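Local coordinates for protein PT26-6P (Thermococcus sp., PDB 2WB7) that is of unknown function, is encoded by a euryarchaeal mobile element, and joins two immunoglobulin-like domains to a helical domain, at residues Ile445-Gly450 and Gln505-Ala510. Residues are numbered along the deposited sequence; the frame is centred on the assembly and turned at random.
Sequences IEYAQG and QAKIDA
Tyr447 reaches from helix 442-465 to helix 503-523 and brings its ring up to two alanines, Ala506 and Ala510, which stand one helical turn apart. The segment axes come no closer than 11.3 Å and run in roughly the same direction, 31° apart, so a long flat side chain suits one helix and methyl groups suit the other. With CG anti to its own carbonyl carbon (chi1 -60°), Tyr447 directs the ring toward helix 503-523. The tight part is at Ala510, where the segment backbones are nearest, Tyr447 CA lying 6.8 Å from Ala510 CA. Ala510 CB approaches the ring obliquely and meets several of its atoms, Tyr447 CE2 as well as Tyr447 CZ at 3.7 Å and Tyr447 CD2 at 3.8 Å. On that same side of the ring plane, but at the CE1 corner, Ala506 CB is 4.0 Å from Tyr447 CE1, a looser fit. A methyl group leaves room for the wide ring, which is why alanine fits at both positions. Ala494 and Ala495 of helix 471-499 also touch Tyr447, so small residues from two helices receive the ring. Toward solvent the contact thins. Tyr447 OH lies 3.8 Å from Lys507 CG, a van der Waals approach, where the aliphatic part of the exposed lysine passes obliquely by the phenol while its ammonium group continues outward, as suits a residue at the border of the interface. Were Tyr447 exchanged for a serine, the methyls of Ala506 and Ala510 would probably lose their aromatic partner and a gap would be likely to open between the helices. Between these two segments the hold comes from burial of carbon and fit of shape, while Asp509 makes its polar bonds elsewhere, to Lys497 and Ser382.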
loop_
_atom_site.group_PDB
_atom_site.type_symbol
_atom_site.label_atom_id
_atom_site.label_comp_id
_atom_site.label_asym_id
_atom_site.label_seq_id
_atom_site.Cartn_x
_atom_site.Cartn_y
_atom_site.Cartn_z
ATOM N N ILE A 445 24.316 14.792 -8.435
ATOM C CA ILE A 445 25.632 15.122 -7.902
ATOM C C ILE A 445 26.053 14.181 -6.768
ATOM O O ILE A 445 27.149 13.601 -6.788
ATOM C CB ILE A 445 25.693 16.588 -7.424
ATOM C CG1 ILE A 445 25.560 17.519 -8.632
ATOM C CG2 ILE A 445 26.987 16.863 -6.677
ATOM C CD1 ILE A 445 25.411 18.972 -8.266
ATOM N N GLU A 446 25.192 14.027 -5.776
ATOM C CA GLU A 446 25.526 13.166 -4.674
ATOM C C GLU A 446 25.706 11.717 -5.100
ATOM O O GLU A 446 26.587 11.025 -4.602
ATOM C CB GLU A 446 24.460 13.262 -3.611
ATOM C CG GLU A 446 24.376 14.632 -2.982
ATOM C CD GLU A 446 23.886 14.537 -1.558
ATOM O OE1 GLU A 446 23.292 15.528 -1.056
ATOM O OE2 GLU A 446 24.092 13.446 -0.958
ATOM N N TYR A 447 24.871 11.259 -6.026
ATOM C CA TYR A 447 24.940 9.881 -6.482
ATOM C C TYR A 447 26.225 9.644 -7.255
ATOM O O TYR A 447 27.004 8.731 -6.927
ATOM C CB TYR A 447 23.737 9.517 -7.354
ATOM C CG TYR A 447 22.419 9.663 -6.637
ATOM C CD1 TYR A 447 21.238 9.870 -7.342
ATOM C CD2 TYR A 447 22.357 9.647 -5.250
ATOM C CE1 TYR A 447 20.033 10.017 -6.685
ATOM C CE2 TYR A 447 21.161 9.800 -4.588
ATOM C CZ TYR A 447 20.006 9.985 -5.315
ATOM O OH TYR A 447 18.812 10.136 -4.668
ATOM N N ALA A 448 26.445 10.478 -8.268
ATOM C CA ALA A 448 27.624 10.345 -9.107
ATOM C C ALA A 448 28.909 10.385 -8.266
ATOM O O ALA A 448 29.833 9.606 -8.487
ATOM C CB ALA A 448 27.632 11.394 -10.216
ATOM N N GLN A 449 28.959 11.253 -7.271
ATOM C CA GLN A 449 30.122 11.247 -6.400
ATOM C C GLN A 449 30.175 9.934 -5.608
ATOM O O GLN A 449 31.256 9.368 -5.408
ATOM C CB GLN A 449 30.118 12.452 -5.453
ATOM C CG GLN A 449 31.410 12.631 -4.638
ATOM C CD GLN A 449 32.657 12.712 -5.519
ATOM O OE1 GLN A 449 32.719 13.503 -6.465
ATOM N NE2 GLN A 449 33.658 11.890 -5.209
ATOM N N GLY A 450 29.010 9.461 -5.157
ATOM C CA GLY A 450 28.936 8.210 -4.432
ATOM C C GLY A 450 29.524 7.090 -5.266
ATOM O O GLY A 450 30.286 6.262 -4.767
ATOM N N GLN A 505 12.747 6.363 -8.694
ATOM C CA GLN A 505 13.517 5.135 -8.882
ATOM C C GLN A 505 15.006 5.337 -8.555
ATOM O O GLN A 505 15.686 4.414 -8.099
ATOM C CB GLN A 505 13.312 4.537 -10.276
ATOM C CG GLN A 505 13.814 3.099 -10.368
ATOM C CD GLN A 505 13.308 2.360 -11.588
ATOM O OE1 GLN A 505 12.111 2.051 -11.708
ATOM N NE2 GLN A 505 14.224 2.048 -12.501
ATOM N N ALA A 506 15.485 6.563 -8.763
ATOM C CA ALA A 506 16.836 6.958 -8.393
ATOM C C ALA A 506 17.079 6.760 -6.904
ATOM O O ALA A 506 18.164 6.362 -6.486
ATOM C CB ALA A 506 17.066 8.389 -8.767
ATOM N N LYS A 507 16.074 7.055 -6.093
ATOM C CA LYS A 507 16.251 6.970 -4.650
ATOM C C LYS A 507 16.319 5.524 -4.190
ATOM O O LYS A 507 16.966 5.190 -3.197
ATOM C CB LYS A 507 15.139 7.723 -3.928
ATOM C CG LYS A 507 15.187 9.227 -4.126
ATOM C CD LYS A 507 13.987 9.897 -3.448
ATOM C CE LYS A 507 14.374 11.252 -2.854
ATOM N NZ LYS A 507 13.208 11.896 -2.177
ATOM N N ILE A 508 15.650 4.654 -4.922
ATOM C CA ILE A 508 15.769 3.235 -4.632
ATOM C C ILE A 508 17.201 2.751 -4.919
ATOM O O ILE A 508 17.875 2.160 -4.051
ATOM C CB ILE A 508 14.763 2.411 -5.438
ATOM C CG1 ILE A 508 13.334 2.666 -4.924
ATOM C CG2 ILE A 508 15.123 0.958 -5.347
ATOM C CD1 ILE A 508 12.242 2.336 -5.904
ATOM N N ASP A 509 17.677 3.021 -6.132
ATOM C CA ASP A 509 19.043 2.669 -6.473
ATOM C C ASP A 509 20.015 3.201 -5.409
ATOM O O ASP A 509 20.849 2.449 -4.911
ATOM C CB ASP A 509 19.389 3.170 -7.875
ATOM C CG ASP A 509 18.652 2.404 -8.958
ATOM O OD1 ASP A 509 18.364 1.211 -8.722
ATOM O OD2 ASP A 509 18.369 2.982 -10.038
ATOM N N ALA A 510 19.879 4.474 -5.039
ATOM C CA ALA A 510 20.807 5.091 -4.091
ATOM C C ALA A 510 20.766 4.404 -2.748
ATOM O O ALA A 510 21.796 4.250 -2.100
ATOM C CB ALA A 510 20.536 6.574 -3.937
#